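Local coordinates for protein FAD-binding oxidoreductase (Gulosibacter chungangensis, PDB 7PBG) that oxidises 4-alkylphenols such as 4-ethylphenol, dehydrogenating the alkyl side chain with the help of a covalently attached FAD cofactor, at residues L105-R110 with F225-R230. Numbering follows the deposited sequence.
Sequences LHLGKR and FGICTR. With FAD (flavin-adenine dinucleotide), chain C.
Ile227 reaches from one sheet to the other and meets both leucines of 105-110, each with a different branch. Its ethyl arm runs extended (chi2 173°), which carries CD1 out to Leu105, where it sits 3.9 Å from CD2; the two side chains cross at about a right angle. The shorter branch, CG2, stands anti to the backbone N and is met from one side by both methyls of Leu107, with Leu107 CD2 at 3.7 Å and Leu107 CD1 at 4.0 Å from Ile227 CG2. The same CD2 of Leu107 also touches CG2 of Thr229, at 4.2 Å, while the hydroxyl of that threonine is taken up by Glu183. Ala83 and, from helix 64-77, Val67 pack against both Leu107 and Ile227.

No hydrogen bond joins the two segments directly. Strand 103-106 belongs to the mixed sheet and strand 226-237 to the antiparallel one; these are the two sheets of the PCMH-type FAD-binding domain, which hold the cofactor between them, and the leucine–isoleucine packing lies alongside the adenine end.

The adenine is hydrogen-bonded by the backbone of Cys228. Its N donates to FAD N1A at 3.0 Å, and its O accepts from FAD N6A at 2.8 Å, both bonds moderately bent, with angles near 154° at the hydrogen. Donor and acceptor of one residue thus read the Watson–Crick edge of the base, a pairing that suits adenine and fixes its rotation in the site. Leu107 CD2 comes to 3.4 Å from that same Cys228 O, so a methyl group covers the buried carbonyl beside its bond to the amino group.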
ATOM      1  N   LEU A 105     -25.452  11.358   0.384  1.00 18.84           N
ATOM      2  CA  LEU A 105     -25.774   9.986  -0.064  1.00 21.39           C
ATOM      3  C   LEU A 105     -25.385   9.059   1.081  1.00 20.94           C
ATOM      4  O   LEU A 105     -24.224   8.816   1.236  1.00 20.57           O
ATOM      5  CB  LEU A 105     -25.015   9.604  -1.339  1.00 21.03           C
ATOM      6  CG  LEU A 105     -25.572  10.141  -2.647  1.00 26.64           C
ATOM      7  CD1 LEU A 105     -25.874  11.625  -2.593  1.00 30.95           C
ATOM      8  CD2 LEU A 105     -24.660   9.784  -3.816  1.00 25.83           C
ATOM      9  N   HIS A 106     -26.354   8.524   1.818  1.00 18.98           N
ATOM     10  CA  HIS A 106     -26.069   7.488   2.831  1.00 19.39           C
ATOM     11  C   HIS A 106     -26.202   6.115   2.160  1.00 20.93           C
ATOM     12  O   HIS A 106     -27.289   5.538   2.169  1.00 19.90           O
ATOM     13  CB  HIS A 106     -26.956   7.701   4.039  1.00 19.69           C
ATOM     14  CG  HIS A 106     -26.721   6.703   5.105  1.00 19.06           C
ATOM     15  ND1 HIS A 106     -27.627   6.466   6.075  1.00 21.23           N
ATOM     16  CD2 HIS A 106     -25.721   5.827   5.273  1.00 19.15           C
ATOM     17  CE1 HIS A 106     -27.182   5.486   6.852  1.00 21.82           C
ATOM     18  NE2 HIS A 106     -26.010   5.092   6.390  1.00 21.16           N
ATOM     19  N   LEU A 107     -25.090   5.616   1.640  1.00 20.27           N
ATOM     20  CA  LEU A 107     -25.046   4.360   0.886  1.00 19.77           C
ATOM     21  C   LEU A 107     -25.417   3.191   1.783  1.00 18.52           C
ATOM     22  O   LEU A 107     -26.034   2.267   1.284  1.00 19.30           O
ATOM     23  CB  LEU A 107     -23.672   4.163   0.241  1.00 21.13           C
ATOM     24  CG  LEU A 107     -23.571   4.746  -1.171  1.00 26.70           C
ATOM     25  CD1 LEU A 107     -23.447   6.241  -1.147  1.00 30.53           C
ATOM     26  CD2 LEU A 107     -22.449   4.094  -1.955  1.00 25.66           C
ATOM     27  N   GLY A 108     -24.966   3.221   3.041  1.00 19.94           N
ATOM     28  CA  GLY A 108     -25.027   2.039   3.895  1.00 19.22           C
ATOM     29  C   GLY A 108     -26.450   1.741   4.357  1.00 21.12           C
ATOM     30  O   GLY A 108     -26.669   0.632   4.839  1.00 21.64           O
ATOM     31  N   LYS A 109     -27.386   2.677   4.263  1.00 20.70           N
ATOM     32  CA  LYS A 109     -28.779   2.440   4.727  1.00 24.48           C
ATOM     33  C   LYS A 109     -29.302   1.184   4.010  1.00 22.71           C
ATOM     34  O   LYS A 109     -29.860   0.294   4.705  1.00 23.17           O
ATOM     35  CB  LYS A 109     -29.630   3.692   4.462  1.00 24.89           C
ATOM     36  CG  LYS A 109     -31.124   3.563   4.775  1.00 31.65           C
ATOM     37  CD  LYS A 109     -31.625   4.241   6.000  1.00 36.54           C
ATOM     38  CE  LYS A 109     -32.996   3.737   6.422  1.00 37.07           C
ATOM     39  NZ  LYS A 109     -34.081   4.555   5.837  1.00 38.44           N
ATOM     40  N   ARG A 110     -29.158   1.114   2.668  1.00 19.85           N
ATOM     41  CA  ARG A 110     -29.709   0.012   1.844  1.00 19.69           C
ATOM     42  C   ARG A 110     -28.612  -0.863   1.231  1.00 18.85           C
ATOM     43  O   ARG A 110     -28.894  -2.043   0.928  1.00 23.21           O
ATOM     44  CB  ARG A 110     -30.583   0.603   0.745  1.00 20.51           C
ATOM     45  CG  ARG A 110     -31.743   1.380   1.334  1.00 21.65           C
ATOM     46  CD  ARG A 110     -32.523   2.075   0.264  1.00 22.10           C
ATOM     47  NE  ARG A 110     -33.098   1.116  -0.668  1.00 23.47           N
ATOM     48  CZ  ARG A 110     -33.436   1.381  -1.930  1.00 23.31           C
ATOM     49  NH1 ARG A 110     -33.281   2.595  -2.416  1.00 24.11           N
ATOM     50  NH2 ARG A 110     -34.018   0.448  -2.666  1.00 27.42           N
ATOM     51  N   PHE A 225     -13.068  11.959  -5.062  1.00 18.98           N
ATOM     52  CA  PHE A 225     -12.834  11.582  -6.476  1.00 19.98           C
ATOM     53  C   PHE A 225     -13.824  10.514  -6.948  1.00 20.29           C
ATOM     54  O   PHE A 225     -14.025  10.339  -8.163  1.00 22.28           O
ATOM     55  CB  PHE A 225     -11.416  11.067  -6.671  1.00 21.57           C
ATOM     56  CG  PHE A 225     -10.313  12.027  -6.324  1.00 22.74           C
ATOM     57  CD1 PHE A 225     -10.520  13.400  -6.268  1.00 24.38           C
ATOM     58  CD2 PHE A 225      -9.077  11.527  -5.969  1.00 24.42           C
ATOM     59  CE1 PHE A 225      -9.470  14.248  -5.958  1.00 23.08           C
ATOM     60  CE2 PHE A 225      -8.035  12.372  -5.643  1.00 23.33           C
ATOM     61  CZ  PHE A 225      -8.244  13.726  -5.647  1.00 25.21           C
ATOM     62  N   GLY A 226     -14.499   9.851  -6.030  1.00 20.46           N
ATOM     63  CA  GLY A 226     -15.426   8.800  -6.446  1.00 18.55           C
ATOM     64  C   GLY A 226     -16.271   8.348  -5.300  1.00 17.36           C
ATOM     65  O   GLY A 226     -15.997   8.730  -4.161  1.00 20.88           O
ATOM     66  N   ILE A 227     -17.209   7.462  -5.600  1.00 17.89           N
ATOM     67  CA  ILE A 227     -18.128   6.845  -4.605  1.00 17.51           C
ATOM     68  C   ILE A 227     -17.960   5.322  -4.641  1.00 17.07           C
ATOM     69  O   ILE A 227     -18.257   4.685  -5.639  1.00 17.59           O
ATOM     70  CB  ILE A 227     -19.559   7.327  -4.828  1.00 18.60           C
ATOM     71  CG1 ILE A 227     -19.633   8.851  -4.847  1.00 21.95           C
ATOM     72  CG2 ILE A 227     -20.490   6.674  -3.814  1.00 18.89           C
ATOM     73  CD1 ILE A 227     -21.008   9.379  -5.231  1.00 23.76           C
ATOM     74  N   CYS A 228     -17.463   4.735  -3.556  1.00 16.81           N
ATOM     75  CA  CYS A 228     -17.206   3.298  -3.483  1.00 17.22           C
ATOM     76  C   CYS A 228     -18.526   2.531  -3.182  1.00 15.96           C
ATOM     77  O   CYS A 228     -19.297   2.953  -2.303  1.00 17.99           O
ATOM     78  CB  CYS A 228     -16.227   3.006  -2.389  1.00 18.17           C
ATOM     79  SG  CYS A 228     -15.748   1.264  -2.373  1.00 19.55           S
ATOM     80  N   THR A 229     -18.808   1.511  -3.983  1.00 18.32           N
ATOM     81  CA  THR A 229     -20.042   0.693  -3.841  1.00 17.57           C
ATOM     82  C   THR A 229     -19.690  -0.730  -3.417  1.00 16.81           C
ATOM     83  O   THR A 229     -20.605  -1.511  -3.097  1.00 18.28           O
ATOM     84  CB  THR A 229     -20.818   0.764  -5.152  1.00 20.57           C
ATOM     85  OG1 THR A 229     -19.968   0.266  -6.191  1.00 21.34           O
ATOM     86  CG2 THR A 229     -21.246   2.184  -5.450  1.00 20.02           C
ATOM     87  N   ARG A 230     -18.428  -1.088  -3.415  1.00 18.13           N
ATOM     88  CA  ARG A 230     -18.007  -2.482  -3.073  1.00 16.91           C
ATOM     89  C   ARG A 230     -16.536  -2.445  -2.743  1.00 16.86           C
ATOM     90  O   ARG A 230     -15.764  -1.708  -3.447  1.00 18.01           O
ATOM     91  CB  ARG A 230     -18.316  -3.432  -4.241  1.00 17.74           C
ATOM     92  CG  ARG A 230     -18.132  -4.895  -3.847  1.00 18.29           C
ATOM     93  CD  ARG A 230     -18.016  -5.850  -5.012  1.00 20.43           C
ATOM     94  NE  ARG A 230     -19.240  -5.838  -5.783  1.00 21.76           N
ATOM     95  CZ  ARG A 230     -19.729  -6.841  -6.471  1.00 26.27           C
ATOM     96  NH1 ARG A 230     -19.096  -8.004  -6.514  1.00 24.42           N
ATOM     97  NH2 ARG A 230     -20.885  -6.669  -7.084  1.00 24.30           N
TER
HETATM   98  PA  FAD C 601     -18.086   6.945   7.120  1.00 17.83           P
HETATM   99  O1A FAD C 601     -18.548   8.109   7.934  1.00 19.12           O
HETATM  100  O2A FAD C 601     -19.112   6.149   6.351  1.00 18.25           O
HETATM  101  O5B FAD C 601     -17.019   7.467   6.095  1.00 16.85           O
HETATM  102  C5B FAD C 601     -15.988   8.367   6.476  1.00 16.90           C
HETATM  103  C4B FAD C 601     -15.611   9.174   5.258  1.00 18.48           C
HETATM  104  O4B FAD C 601     -15.045   8.313   4.227  1.00 18.57           O
HETATM  105  C3B FAD C 601     -16.765   9.896   4.543  1.00 18.55           C
HETATM  106  O3B FAD C 601     -17.078  11.132   5.179  1.00 20.59           O
HETATM  107  C2B FAD C 601     -16.248   9.995   3.099  1.00 17.53           C
HETATM  108  O2B FAD C 601     -15.360  11.093   2.996  1.00 19.38           O
HETATM  109  C1B FAD C 601     -15.533   8.656   2.941  1.00 18.00           C
HETATM  110  N9A FAD C 601     -16.366   7.581   2.471  1.00 19.11           N
HETATM  111  C8A FAD C 601     -16.944   6.621   3.240  1.00 18.78           C
HETATM  112  N7A FAD C 601     -17.623   5.767   2.533  1.00 19.27           N
HETATM  113  C5A FAD C 601     -17.540   6.222   1.238  1.00 17.77           C
HETATM  114  C6A FAD C 601     -18.016   5.704   0.030  1.00 18.35           C
HETATM  115  N6A FAD C 601     -18.792   4.616  -0.046  1.00 18.32           N
HETATM  116  N1A FAD C 601     -17.733   6.405  -1.092  1.00 20.84           N
HETATM  117  C2A FAD C 601     -16.948   7.508  -0.994  1.00 20.42           C
HETATM  118  N3A FAD C 601     -16.415   8.063   0.087  1.00 20.79           N
HETATM  119  C4A FAD C 601     -16.757   7.359   1.185  1.00 18.14           C
HETATM  120  N1  FAD C 601     -11.277   5.654  14.031  1.00 17.95           N
HETATM  121  C2  FAD C 601     -10.387   4.725  13.734  1.00 15.61           C
HETATM  122  O2  FAD C 601      -9.997   4.558  12.549  1.00 16.24           O
HETATM  123  N3  FAD C 601      -9.928   3.865  14.664  1.00 17.11           N
HETATM  124  C4  FAD C 601     -10.277   3.951  15.981  1.00 19.16           C
HETATM  125  O4  FAD C 601      -9.878   3.085  16.784  1.00 23.78           O
HETATM  126  C4X FAD C 601     -11.171   4.939  16.350  1.00 20.22           C
HETATM  127  N5  FAD C 601     -11.490   5.031  17.613  1.00 21.11           N
HETATM  128  C5X FAD C 601     -12.390   6.013  17.948  1.00 19.81           C
HETATM  129  C6  FAD C 601     -12.769   6.116  19.294  1.00 20.38           C
HETATM  130  C7  FAD C 601     -13.710   7.035  19.716  1.00 19.88           C
HETATM  131  C7M FAD C 601     -14.098   7.094  21.179  1.00 20.17           C
HETATM  132  C8  FAD C 601     -14.305   7.879  18.753  1.00 19.02           C
HETATM  133  C8M FAD C 601     -15.330   8.892  19.162  1.00 21.45           C
HETATM  134  C9  FAD C 601     -13.915   7.810  17.432  1.00 19.25           C
HETATM  135  C9A FAD C 601     -12.965   6.872  16.985  1.00 17.27           C
HETATM  136  N10 FAD C 601     -12.594   6.736  15.651  1.00 19.66           N
HETATM  137  C10 FAD C 601     -11.688   5.751  15.287  1.00 18.36           C
HETATM  138  C1' FAD C 601     -13.218   7.547  14.573  1.00 17.57           C
HETATM  139  C2' FAD C 601     -14.475   6.898  13.972  1.00 19.28           C
HETATM  140  O2' FAD C 601     -15.336   6.339  15.022  1.00 21.73           O
HETATM  141  C3' FAD C 601     -14.212   5.734  12.995  1.00 18.67           C
HETATM  142  O3' FAD C 601     -13.148   6.054  12.132  1.00 18.55           O
HETATM  143  C4' FAD C 601     -15.413   5.297  12.145  1.00 18.94           C
HETATM  144  O4' FAD C 601     -15.243   3.936  11.718  1.00 22.16           O
HETATM  145  C5' FAD C 601     -15.591   6.196  10.952  1.00 16.78           C
HETATM  146  O5' FAD C 601     -16.969   6.305  10.568  1.00 19.89           O
HETATM  147  P   FAD C 601     -17.611   5.329   9.481  1.00 19.61           P
HETATM  148  O1P FAD C 601     -19.100   5.350   9.658  1.00 19.52           O
HETATM  149  O2P FAD C 601     -16.900   4.020   9.614  1.00 19.17           O
HETATM  150  O3P FAD C 601     -17.219   5.991   8.078  1.00 18.08           O